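Local coordinates for uronate isomerase (Caulobacter crescentus, PDB 2Q01), which catalyses the reversible isomerisation of D-glucuronate to D-fructuronate and of D-galacturonate to D-tagaturonate, at residues H192-Y197 with Y470-R475; W48-A53 with A182-S187; D417-R420 with S424-A427; E176-H181 with I243-T248; Y197-V202 with T293-M298. One frame throughout, in Å; residues are numbered along the deposited sequence.

In the fold
From the N terminus, interaction 2 closes the first long loop, bringing helix 47-51 against helix 179-186. That second helix also serves interaction 4, whose start at 176-181 reaches forward to the end of helix 228-244, so interactions 2 and 4 cross. Strand 192-194 then opens interaction 1, the widest loop, which ends in the tail after helix 451-469 and crosses interaction 4. Interaction 5 begins at Y197, the residue it shares with interaction 1, and is nested inside that loop while crossing interaction 4; it joins the segment 197-202 to helix 281-302. Interaction 3, a short turn leading into helix 425-445, is likewise nested within interaction 1.

Interaction 1 of 5, residues H192-Y197 with Y470-R475; sequences HVITAY and YKLDQR
H192 and R475 meet at an angle, imidazole and guanidinium planes 42° apart, so this is no flat stack. H192 CB lies over one face of the guanidinium, 3.4 Å from R475 NH2. The chi1 of H192 (-173°) swings its ring away from the backbone N, and ND1 bonds to T167 OG1; I194 CG2 rests on one face of the same ring, toward its rim. The R475 chain, bent at chi2 and chi3, curls back so that NH2 can donate to E166 O while NE reaches R480 O. Arginine suits this place because one flat group can both pack on a side chain and serve several carbonyls. Replacing it with a leucine would probably leave E166 O and R480 O without these donors and uncover H192 CB. Deeper in, I194 CD1 meets L472 CD1 at 4.3 Å, a methyl-to-methyl contact between the strand and the tail. L472 follows K471, whose positive phi marks the Schellman motif ending helix 451-469. The C-terminal tail thus turns off that helix and passes the start of strand 192-194, consistent with it covering the N-terminal end of a (β/α)8 barrel.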
# COMPACT_ATOMS: atom_id res chain seq x y z
N HIS B 192 -4.81 31.54 -23.29
CA HIS B 192 -4.00 30.47 -23.86
C HIS B 192 -4.69 29.14 -23.59
O HIS B 192 -4.33 28.39 -22.68
CB HIS B 192 -2.59 30.52 -23.27
CG HIS B 192 -1.61 29.57 -23.90
ND1 HIS B 192 -0.93 28.61 -23.17
CD2 HIS B 192 -1.17 29.45 -25.17
CE1 HIS B 192 -0.13 27.94 -23.97
NE2 HIS B 192 -0.26 28.43 -25.19
N VAL B 193 -5.72 28.87 -24.39
CA VAL B 193 -6.42 27.60 -24.36
C VAL B 193 -5.85 26.72 -25.47
O VAL B 193 -5.96 27.04 -26.66
CB VAL B 193 -7.95 27.76 -24.52
CG1 VAL B 193 -8.63 26.40 -24.54
CG2 VAL B 193 -8.51 28.63 -23.39
N ILE B 194 -5.20 25.63 -25.07
CA ILE B 194 -4.57 24.72 -26.02
C ILE B 194 -5.21 23.34 -25.96
O ILE B 194 -6.18 23.12 -25.23
CB ILE B 194 -3.03 24.61 -25.80
CG1 ILE B 194 -2.69 24.15 -24.38
CG2 ILE B 194 -2.37 25.94 -26.12
CD1 ILE B 194 -1.25 23.71 -24.20
N THR B 195 -4.67 22.41 -26.73
CA THR B 195 -5.23 21.07 -26.83
C THR B 195 -4.22 19.98 -26.46
O THR B 195 -3.05 20.28 -26.21
CB THR B 195 -5.84 20.83 -28.24
OG1 THR B 195 -6.39 19.51 -28.31
CG2 THR B 195 -4.79 21.01 -29.33
N ALA B 196 -4.68 18.74 -26.40
CA ALA B 196 -3.82 17.58 -26.20
C ALA B 196 -4.28 16.46 -27.12
O ALA B 196 -5.48 16.28 -27.34
CB ALA B 196 -3.86 17.14 -24.74
N TYR B 197 -3.32 15.70 -27.65
CA TYR B 197 -3.58 14.64 -28.62
C TYR B 197 -3.92 13.31 -27.94
O TYR B 197 -3.05 12.67 -27.35
CB TYR B 197 -2.36 14.46 -29.52
CG TYR B 197 -2.56 13.57 -30.73
CD1 TYR B 197 -3.19 14.05 -31.87
CD2 TYR B 197 -2.07 12.26 -30.75
CE1 TYR B 197 -3.36 13.26 -32.99
CE2 TYR B 197 -2.24 11.45 -31.87
CZ TYR B 197 -2.88 11.97 -32.98
OH TYR B 197 -3.06 11.20 -34.10
N TYR B 470 6.04 20.34 -19.60
CA TYR B 470 5.07 20.42 -20.69
C TYR B 470 5.48 21.40 -21.78
O TYR B 470 4.65 21.81 -22.58
CB TYR B 470 3.69 20.78 -20.15
CG TYR B 470 3.04 19.64 -19.42
CD1 TYR B 470 3.21 19.48 -18.05
CD2 TYR B 470 2.26 18.71 -20.10
CE1 TYR B 470 2.62 18.41 -17.38
CE2 TYR B 470 1.67 17.64 -19.45
CZ TYR B 470 1.85 17.50 -18.09
OH TYR B 470 1.26 16.45 -17.44
N LYS B 471 6.76 21.78 -21.79
CA LYS B 471 7.36 22.64 -22.82
C LYS B 471 6.55 23.92 -23.10
O LYS B 471 6.34 24.31 -24.25
CB LYS B 471 7.65 21.84 -24.10
CG LYS B 471 8.57 20.62 -23.90
CD LYS B 471 8.67 19.78 -25.16
CE LYS B 471 9.63 18.61 -24.99
NZ LYS B 471 9.88 17.88 -26.27
N LEU B 472 6.10 24.55 -22.02
CA LEU B 472 5.23 25.71 -22.06
C LEU B 472 5.99 27.04 -22.00
O LEU B 472 5.39 28.10 -21.85
CB LEU B 472 4.22 25.63 -20.91
CG LEU B 472 2.77 25.21 -21.14
CD1 LEU B 472 2.59 24.36 -22.37
CD2 LEU B 472 2.26 24.48 -19.93
N ASP B 473 7.32 26.96 -22.15
CA ASP B 473 8.20 28.12 -22.02
C ASP B 473 8.16 29.08 -23.20
O ASP B 473 8.57 30.24 -23.07
CB ASP B 473 9.64 27.66 -21.74
CG ASP B 473 9.83 27.15 -20.31
OD1 ASP B 473 10.64 26.22 -20.12
OD2 ASP B 473 9.17 27.68 -19.39
N GLN B 474 7.68 28.62 -24.35
CA GLN B 474 7.44 29.49 -25.49
C GLN B 474 5.95 29.78 -25.62
O GLN B 474 5.20 28.94 -26.12
CB GLN B 474 7.97 28.89 -26.80
CG GLN B 474 9.46 28.60 -26.84
CD GLN B 474 9.77 27.11 -26.79
OE1 GLN B 474 10.17 26.52 -27.80
NE2 GLN B 474 9.57 26.49 -25.63
N ARG B 475 5.53 30.95 -25.16
CA ARG B 475 4.17 31.43 -25.41
C ARG B 475 4.05 31.78 -26.88
O ARG B 475 4.96 32.39 -27.45
CB ARG B 475 3.85 32.68 -24.57
CG ARG B 475 3.60 32.43 -23.09
CD ARG B 475 2.21 31.89 -22.82
NE ARG B 475 1.21 32.93 -22.64
CZ ARG B 475 0.11 32.79 -21.90
NH1 ARG B 475 -0.76 33.79 -21.77
NH2 ARG B 475 -0.11 31.65 -21.26

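Interaction 2 of 5, residues W48-A53 with A182-S187; sequences WFATNA and AAIRES
A50 and I184 make a close apolar helix-to-helix contact in the (β/α)8 barrel, between a short helix after the first barrel strand, helix 47-51, and the barrel helix 179-186, which links strands 165-169 and 192-194 in a β-α-β crossover. A50 CA and I184 CA are 5.0 Å apart, an approach possible because the facing residues are small or lend only a slender branch. A50 CB touches A183 CB at 3.9 Å, methyl against methyl, and the two alanines let the helices come this close. I184 supplies the larger wedge. With CG1 anti to its carbonyl carbon (chi1 -79°), isoleucine lays its ethyl arm along the F49-A50 backbone, I184 CG1 lying 3.9 Å from A50 N. The end of the arm, I184 CD1, reaches F49 CB at 3.8 Å. The F49 ring itself turns away from helix 179-186, packs on W189, just beyond that helix, and meets F422 edge to face, in the loop before helix 425-445. I184 CD1 also touches V193 CG1, carrying the packing on to the neighbouring barrel strand. At the end of helix 179-186, S187 turns its hydroxyl back on the last turn: S187 OG donates to I184 O at 2.8 Å, tilted 31° from the carbonyl plane.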
# COMPACT_ATOMS: atom_id res chain seq x y z
N TRP B 48 -16.74 26.60 -25.04
CA TRP B 48 -17.12 27.55 -23.99
C TRP B 48 -16.42 28.89 -24.14
O TRP B 48 -17.01 29.93 -23.88
CB TRP B 48 -16.82 26.98 -22.60
CG TRP B 48 -17.65 25.79 -22.19
CD1 TRP B 48 -18.86 25.40 -22.70
CD2 TRP B 48 -17.35 24.87 -21.13
NE1 TRP B 48 -19.31 24.28 -22.05
CE2 TRP B 48 -18.41 23.93 -21.08
CE3 TRP B 48 -16.28 24.74 -20.23
CZ2 TRP B 48 -18.43 22.87 -20.16
CZ3 TRP B 48 -16.30 23.68 -19.32
CH2 TRP B 48 -17.37 22.76 -19.29
N PHE B 49 -15.17 28.86 -24.58
CA PHE B 49 -14.37 30.07 -24.73
C PHE B 49 -14.41 30.65 -26.14
O PHE B 49 -14.09 31.82 -26.34
CB PHE B 49 -12.92 29.82 -24.28
CG PHE B 49 -12.83 29.17 -22.93
CD1 PHE B 49 -12.57 27.81 -22.82
CD2 PHE B 49 -13.04 29.91 -21.77
CE1 PHE B 49 -12.50 27.20 -21.58
CE2 PHE B 49 -12.97 29.31 -20.52
CZ PHE B 49 -12.70 27.95 -20.43
N ALA B 50 -14.80 29.83 -27.11
CA ALA B 50 -14.89 30.29 -28.49
C ALA B 50 -16.19 31.05 -28.72
O ALA B 50 -16.21 32.07 -29.41
CB ALA B 50 -14.77 29.12 -29.47
N THR B 51 -17.28 30.55 -28.14
CA THR B 51 -18.58 31.21 -28.26
C THR B 51 -18.79 32.25 -27.16
O THR B 51 -19.45 33.26 -27.39
CB THR B 51 -19.76 30.20 -28.24
OG1 THR B 51 -19.88 29.59 -26.95
CG2 THR B 51 -19.57 29.12 -29.31
N ASN B 52 -18.21 31.98 -25.99
CA ASN B 52 -18.41 32.77 -24.75
C ASN B 52 -19.87 32.91 -24.32
O ASN B 52 -20.29 33.95 -23.82
CB ASN B 52 -17.68 34.12 -24.80
CG ASN B 52 -17.32 34.64 -23.42
OD1 ASN B 52 -17.04 33.87 -22.50
ND2 ASN B 52 -17.32 35.95 -23.27
N ALA B 53 -20.64 31.84 -24.52
CA ALA B 53 -22.03 31.78 -24.10
C ALA B 53 -22.09 31.52 -22.60
O ALA B 53 -21.26 30.78 -22.08
CB ALA B 53 -22.75 30.69 -24.87
N ALA B 182 -9.18 27.20 -32.95
CA ALA B 182 -8.88 28.19 -33.99
C ALA B 182 -9.63 29.50 -33.75
O ALA B 182 -9.09 30.58 -33.99
CB ALA B 182 -9.18 27.64 -35.37
N ALA B 183 -10.86 29.39 -33.26
CA ALA B 183 -11.70 30.55 -32.99
C ALA B 183 -11.23 31.32 -31.76
O ALA B 183 -11.41 32.54 -31.69
CB ALA B 183 -13.15 30.13 -32.82
N ILE B 184 -10.63 30.61 -30.81
CA ILE B 184 -10.08 31.22 -29.60
C ILE B 184 -8.87 32.07 -29.95
O ILE B 184 -8.75 33.21 -29.51
CB ILE B 184 -9.73 30.15 -28.52
CG1 ILE B 184 -10.99 29.69 -27.79
CG2 ILE B 184 -8.72 30.70 -27.50
CD1 ILE B 184 -10.84 28.35 -27.07
N ARG B 185 -7.97 31.51 -30.76
CA ARG B 185 -6.76 32.22 -31.15
C ARG B 185 -7.08 33.47 -31.97
O ARG B 185 -6.50 34.53 -31.75
CB ARG B 185 -5.83 31.30 -31.95
CG ARG B 185 -5.71 29.90 -31.37
CD ARG B 185 -4.50 29.17 -31.94
NE ARG B 185 -4.77 28.61 -33.26
CZ ARG B 185 -5.45 27.49 -33.47
NH1 ARG B 185 -5.65 27.05 -34.70
NH2 ARG B 185 -5.94 26.80 -32.44
N GLU B 186 -8.01 33.33 -32.91
CA GLU B 186 -8.30 34.38 -33.88
C GLU B 186 -8.99 35.59 -33.25
O GLU B 186 -8.94 36.69 -33.79
CB GLU B 186 -9.13 33.84 -35.03
CG GLU B 186 -8.33 33.06 -36.05
CD GLU B 186 -9.16 32.70 -37.26
OE1 GLU B 186 -10.07 31.85 -37.14
OE2 GLU B 186 -8.89 33.27 -38.34
N SER B 187 -9.64 35.37 -32.10
CA SER B 187 -10.31 36.44 -31.37
C SER B 187 -9.31 37.35 -30.68
O SER B 187 -8.15 36.98 -30.50
CB SER B 187 -11.31 35.88 -30.35
OG SER B 187 -10.64 35.29 -29.25

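Interaction 3 of 5, residues D417-R420 with S424-A427; sequences DDTR and SIPA
D417 OD1 rests against both branches of I425, 3.8 Å from I425 CG2 and 3.9 Å from I425 CG1. The same CG1 touches T419 CG2 at 3.9 Å, so the isoleucine is shared between an acid and a threonine methyl. A chi1 of 49° places D417 CG between its own N and carbonyl carbon, which turns the carboxylate inward over the turn. Aspartate fits because its short acid has an oxygen for each duty: OD1 bonds S39 OG and also lies against I425, while OD2 accepts a weak bond from T419 N at 3.4 Å. Shortening D417 to an alanine is likely to leave S39 OG and T419 N without this acceptor and to open a gap beside I425. T419 is equally apt: OG1 receives a weak bond from A421 N, leaving CG2 for the apolar partner. I425 lies in the first turn of helix 425-445 and also packs on I37 of strand 37-39; D417 and T419 touch R428, one turn further along that helix. The turn is thereby wedged between the first barrel strand and helix 425-445, while A427 touches H121 of helix 114-126.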
# COMPACT_ATOMS: atom_id res chain seq x y z
N ASP B 417 -5.31 19.43 -12.93
CA ASP B 417 -6.62 19.29 -12.29
C ASP B 417 -7.46 18.15 -12.86
O ASP B 417 -8.25 17.55 -12.13
CB ASP B 417 -7.40 20.61 -12.33
CG ASP B 417 -7.43 21.24 -13.71
OD1 ASP B 417 -6.82 22.31 -13.87
OD2 ASP B 417 -8.05 20.67 -14.62
N ASP B 418 -7.28 17.89 -14.16
CA ASP B 418 -7.95 16.79 -14.90
C ASP B 418 -9.48 16.76 -14.71
O ASP B 418 -10.07 15.73 -14.41
CB ASP B 418 -7.31 15.44 -14.54
CG ASP B 418 -7.69 14.32 -15.51
OD1 ASP B 418 -7.76 14.58 -16.73
OD2 ASP B 418 -7.92 13.19 -15.05
N THR B 419 -10.11 17.92 -14.90
CA THR B 419 -11.54 18.05 -14.62
C THR B 419 -12.32 18.69 -15.77
O THR B 419 -11.75 19.42 -16.59
CB THR B 419 -11.79 18.80 -13.27
OG1 THR B 419 -13.19 18.81 -12.96
CG2 THR B 419 -11.25 20.23 -13.31
N ARG B 420 -13.61 18.39 -15.84
CA ARG B 420 -14.52 19.08 -16.74
C ARG B 420 -15.14 20.30 -16.04
O ARG B 420 -15.46 21.30 -16.68
CB ARG B 420 -15.60 18.12 -17.27
CG ARG B 420 -16.47 18.71 -18.38
CD ARG B 420 -17.10 17.66 -19.28
NE ARG B 420 -17.93 18.28 -20.32
CZ ARG B 420 -17.47 18.70 -21.50
NH1 ARG B 420 -18.31 19.26 -22.37
NH2 ARG B 420 -16.19 18.58 -21.83
N SER B 424 -14.29 24.61 -10.50
CA SER B 424 -13.51 23.92 -9.48
C SER B 424 -12.01 24.01 -9.74
O SER B 424 -11.21 23.58 -8.91
CB SER B 424 -13.94 22.45 -9.38
OG SER B 424 -15.27 22.32 -8.91
N ILE B 425 -11.62 24.56 -10.89
CA ILE B 425 -10.19 24.67 -11.26
C ILE B 425 -9.34 25.44 -10.23
O ILE B 425 -8.35 24.88 -9.75
CB ILE B 425 -9.97 25.14 -12.74
CG1 ILE B 425 -10.35 24.02 -13.72
CG2 ILE B 425 -8.53 25.59 -12.98
CD1 ILE B 425 -10.18 24.40 -15.18
N PRO B 426 -9.71 26.70 -9.88
CA PRO B 426 -8.98 27.36 -8.79
C PRO B 426 -9.06 26.64 -7.43
O PRO B 426 -8.09 26.66 -6.68
CB PRO B 426 -9.62 28.75 -8.72
CG PRO B 426 -10.94 28.59 -9.34
CD PRO B 426 -10.74 27.60 -10.43
N ALA B 427 -10.21 26.02 -7.14
CA ALA B 427 -10.39 25.20 -5.94
C ALA B 427 -9.41 24.03 -5.85
O ALA B 427 -8.84 23.79 -4.79
CB ALA B 427 -11.82 24.69 -5.87

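Interaction 4 of 5, residues E176-H181 with I243-T248; sequences ESLQHH and IDAGAT
A chi1 of -61° sets L178 CG anti to its carbonyl carbon, and an extended chi2 then carries CD1 out to A245, where it meets CB at 3.8 Å. H181, with a similar chi1 of -69°, turns its ring toward T170, leaving H181 CB in marginal contact, 4.5 Å from A245 CB. One small group is thus met from two places, a leucine tip and the root of a histidine. Alanine is well matched to this spot, since its single methyl is small enough to touch both. The L178 chain also leans on F242, which spreads the apolar patch along helix 228-244. The polar end of H181 is occupied elsewhere: NE2 bonds to T170 OG1, with a weaker bond to I194 O, so a histidine can be buried here with its ring nitrogen paired to the barrel strands and their loops. After A245 the chain must turn sharply. G246 takes positive phi, where a side chain would be jammed against the carbonyl O of A245, and its N bonds back to I243 O at 2.9 Å. Two bonds of this kind into the last turn make a Schellman motif, which ends helix 228-244 and directs the chain toward strand 249-252. The contact joins the start of helix 179-186 to that helix end, both in the outer helical layer of a (β/α)8 barrel.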
# COMPACT_ATOMS: atom_id res chain seq x y z
N GLU B 176 -11.67 14.31 -34.27
CA GLU B 176 -12.46 15.54 -34.09
C GLU B 176 -11.75 16.81 -34.56
O GLU B 176 -10.52 16.83 -34.70
CB GLU B 176 -12.98 15.69 -32.65
CG GLU B 176 -12.25 14.85 -31.61
CD GLU B 176 -13.01 14.76 -30.30
OE1 GLU B 176 -14.20 15.14 -30.26
OE2 GLU B 176 -12.41 14.31 -29.30
N SER B 177 -12.53 17.86 -34.82
CA SER B 177 -12.00 19.12 -35.35
C SER B 177 -11.46 20.03 -34.26
O SER B 177 -11.91 19.99 -33.11
CB SER B 177 -13.04 19.86 -36.19
OG SER B 177 -14.03 20.46 -35.38
N LEU B 178 -10.48 20.86 -34.63
CA LEU B 178 -9.90 21.85 -33.73
C LEU B 178 -10.50 23.23 -34.04
O LEU B 178 -9.83 24.27 -33.95
CB LEU B 178 -8.38 21.83 -33.84
CG LEU B 178 -7.73 20.50 -33.47
CD1 LEU B 178 -6.25 20.53 -33.77
CD2 LEU B 178 -7.98 20.17 -32.00
N GLN B 179 -11.78 23.19 -34.39
CA GLN B 179 -12.63 24.33 -34.73
C GLN B 179 -12.61 25.43 -33.67
O GLN B 179 -12.36 26.59 -33.97
CB GLN B 179 -14.05 23.79 -34.88
CG GLN B 179 -15.05 24.66 -35.60
CD GLN B 179 -16.45 24.07 -35.59
OE1 GLN B 179 -17.43 24.78 -35.80
NE2 GLN B 179 -16.54 22.77 -35.35
N HIS B 180 -12.87 25.04 -32.43
CA HIS B 180 -13.07 25.99 -31.34
C HIS B 180 -11.76 26.58 -30.83
O HIS B 180 -11.74 27.68 -30.30
CB HIS B 180 -13.86 25.34 -30.21
CG HIS B 180 -15.17 24.78 -30.65
ND1 HIS B 180 -16.22 25.58 -31.05
CD2 HIS B 180 -15.60 23.50 -30.78
CE1 HIS B 180 -17.24 24.82 -31.40
NE2 HIS B 180 -16.89 23.55 -31.25
N HIS B 181 -10.67 25.84 -31.02
CA HIS B 181 -9.35 26.33 -30.69
C HIS B 181 -8.87 27.39 -31.67
O HIS B 181 -8.22 28.35 -31.26
CB HIS B 181 -8.35 25.18 -30.65
CG HIS B 181 -8.57 24.24 -29.51
ND1 HIS B 181 -9.44 23.18 -29.59
CD2 HIS B 181 -8.05 24.22 -28.27
CE1 HIS B 181 -9.43 22.53 -28.45
NE2 HIS B 181 -8.60 23.14 -27.62
N ILE B 243 -0.27 20.51 -32.71
CA ILE B 243 0.87 21.38 -32.43
C ILE B 243 0.60 22.82 -32.88
O ILE B 243 0.84 23.77 -32.12
CB ILE B 243 2.16 20.83 -33.11
CG1 ILE B 243 2.62 19.57 -32.39
CG2 ILE B 243 3.29 21.86 -33.11
CD1 ILE B 243 3.44 18.65 -33.24
N ASP B 244 0.07 22.96 -34.09
CA ASP B 244 -0.33 24.25 -34.65
C ASP B 244 -1.47 24.90 -33.86
O ASP B 244 -1.64 26.12 -33.90
CB ASP B 244 -0.73 24.10 -36.12
CG ASP B 244 0.45 23.75 -37.02
OD1 ASP B 244 0.21 23.21 -38.12
OD2 ASP B 244 1.61 24.00 -36.63
N ALA B 245 -2.25 24.08 -33.16
CA ALA B 245 -3.30 24.55 -32.27
C ALA B 245 -2.78 24.78 -30.84
O ALA B 245 -3.55 25.11 -29.93
CB ALA B 245 -4.47 23.58 -32.27
N GLY B 246 -1.48 24.58 -30.65
CA GLY B 246 -0.82 24.90 -29.39
C GLY B 246 -0.45 23.73 -28.50
O GLY B 246 0.13 23.94 -27.43
N ALA B 247 -0.79 22.51 -28.92
CA ALA B 247 -0.50 21.30 -28.15
C ALA B 247 0.99 21.07 -27.93
O ALA B 247 1.81 21.32 -28.81
CB ALA B 247 -1.11 20.08 -28.80
N THR B 248 1.31 20.62 -26.72
CA THR B 248 2.67 20.24 -26.37
C THR B 248 2.69 18.81 -25.86
O THR B 248 3.76 18.24 -25.62
CB THR B 248 3.25 21.16 -25.27
OG1 THR B 248 2.44 21.08 -24.09
CG2 THR B 248 3.33 22.62 -25.72

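Interaction 5 of 5, residues Y197-V202 with T293-M298; sequences YRPDAV and TEMAKM
A Met-aromatic contact between M295 and Y197 links helix 281-302, in the outer layer of the (β/α)8 barrel, to the loop that follows strand 192-194. The sulfur comes to the edge of the ring: M295 SD is 5.3 Å from the centroid of the Y197 ring and 78° off its normal, with Y197 CE2 the nearest ring atom at 4.0 Å. At the rim the polarisable sulfur faces the ring's hydrogens, which carry partial positive charge. The methionine chain lies roughly perpendicular to the tyrosine. M295 also touches P199 CG with the same sulfur at 4.0 Å, the proline and the methionine chain running antiparallel side by side, so SD rests against the tyrosine edge and the proline ring at once, both on the same side of it. A flexible, unbranched chain suits this, and M295 provides it by bending at chi2 (-73°) and again at chi3. Rigid P199 offers an apolar surface that cannot swing away. Tyrosine, in turn, has a hydroxyl for H235 ND1 and a ring that meets F242 edge to face, which would limit its rotation. Its backbone pairs with S249 and D251 of strand 249-252, and M295 packs on H252 of that strand. Within the loop, R198 forms a salt bridge to D200, and a second one to D251 reaches the strand. Beyond them the turn is closed by V202 N bonding to P199 O at 3.0 Å.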
# COMPACT_ATOMS: atom_id res chain seq x y z
N TYR B 197 -3.32 15.70 -27.65
CA TYR B 197 -3.58 14.64 -28.62
C TYR B 197 -3.92 13.31 -27.94
O TYR B 197 -3.05 12.67 -27.35
CB TYR B 197 -2.36 14.46 -29.52
CG TYR B 197 -2.56 13.57 -30.73
CD1 TYR B 197 -3.19 14.05 -31.87
CD2 TYR B 197 -2.07 12.26 -30.75
CE1 TYR B 197 -3.36 13.26 -32.99
CE2 TYR B 197 -2.24 11.45 -31.87
CZ TYR B 197 -2.88 11.97 -32.98
OH TYR B 197 -3.06 11.20 -34.10
N ARG B 198 -5.18 12.88 -28.05
CA ARG B 198 -5.62 11.63 -27.42
C ARG B 198 -6.16 10.63 -28.44
O ARG B 198 -7.36 10.59 -28.69
CB ARG B 198 -6.68 11.92 -26.36
CG ARG B 198 -6.88 10.79 -25.36
CD ARG B 198 -8.26 10.82 -24.77
NE ARG B 198 -8.44 9.76 -23.78
CZ ARG B 198 -8.32 9.92 -22.46
NH1 ARG B 198 -8.03 11.10 -21.94
NH2 ARG B 198 -8.51 8.88 -21.66
N PRO B 199 -5.27 9.79 -29.02
CA PRO B 199 -5.63 8.91 -30.13
C PRO B 199 -6.38 7.62 -29.77
O PRO B 199 -6.59 6.78 -30.64
CB PRO B 199 -4.28 8.59 -30.77
CG PRO B 199 -3.32 8.66 -29.65
CD PRO B 199 -3.85 9.66 -28.66
N ASP B 200 -6.80 7.50 -28.51
CA ASP B 200 -7.41 6.28 -27.94
C ASP B 200 -8.49 5.59 -28.78
O ASP B 200 -8.52 4.36 -28.84
CB ASP B 200 -8.00 6.58 -26.56
CG ASP B 200 -6.94 6.85 -25.51
OD1 ASP B 200 -5.73 6.83 -25.83
OD2 ASP B 200 -7.33 7.09 -24.35
N ALA B 201 -9.35 6.38 -29.42
CA ALA B 201 -10.47 5.83 -30.18
C ALA B 201 -10.07 5.18 -31.52
O ALA B 201 -10.78 4.32 -32.03
CB ALA B 201 -11.54 6.89 -30.39
N VAL B 202 -8.93 5.60 -32.08
CA VAL B 202 -8.43 5.02 -33.34
C VAL B 202 -7.28 4.05 -33.10
O VAL B 202 -6.59 3.62 -34.03
CB VAL B 202 -8.05 6.10 -34.40
CG1 VAL B 202 -9.26 6.93 -34.78
CG2 VAL B 202 -6.93 7.00 -33.90
N THR B 293 4.65 2.71 -28.40
CA THR B 293 6.00 2.86 -28.95
C THR B 293 6.00 3.71 -30.22
O THR B 293 6.92 4.49 -30.46
CB THR B 293 6.62 1.48 -29.23
OG1 THR B 293 6.71 0.76 -28.01
CG2 THR B 293 8.02 1.59 -29.84
N GLU B 294 4.96 3.56 -31.03
CA GLU B 294 4.87 4.26 -32.29
C GLU B 294 4.67 5.76 -32.08
O GLU B 294 5.26 6.56 -32.80
CB GLU B 294 3.76 3.66 -33.16
CG GLU B 294 4.09 3.63 -34.65
CD GLU B 294 5.24 2.70 -35.01
OE1 GLU B 294 6.09 3.09 -35.84
OE2 GLU B 294 5.31 1.57 -34.48
N MET B 295 3.89 6.12 -31.06
CA MET B 295 3.66 7.53 -30.69
C MET B 295 4.91 8.17 -30.13
O MET B 295 5.11 9.37 -30.27
CB MET B 295 2.52 7.67 -29.67
CG MET B 295 1.12 7.30 -30.16
SD MET B 295 0.34 8.45 -31.29
CE MET B 295 0.52 7.60 -32.84
N ALA B 296 5.75 7.37 -29.47
CA ALA B 296 7.00 7.82 -28.89
C ALA B 296 8.05 8.05 -29.97
O ALA B 296 8.87 8.96 -29.85
CB ALA B 296 7.51 6.82 -27.90
N LYS B 297 8.00 7.23 -31.02
CA LYS B 297 8.85 7.39 -32.21
C LYS B 297 8.49 8.65 -33.02
O LYS B 297 9.35 9.24 -33.67
CB LYS B 297 8.74 6.15 -33.10
CG LYS B 297 9.51 4.94 -32.58
CD LYS B 297 9.70 3.88 -33.65
CE LYS B 297 8.60 2.84 -33.61
NZ LYS B 297 8.81 1.79 -34.64
N MET B 298 7.21 9.03 -32.98
CA MET B 298 6.75 10.27 -33.60
C MET B 298 7.17 11.47 -32.75
O MET B 298 7.52 12.52 -33.29
CB MET B 298 5.24 10.27 -33.78
CG MET B 298 4.74 9.47 -34.97
SD MET B 298 2.94 9.36 -35.00
CE MET B 298 2.73 7.88 -35.99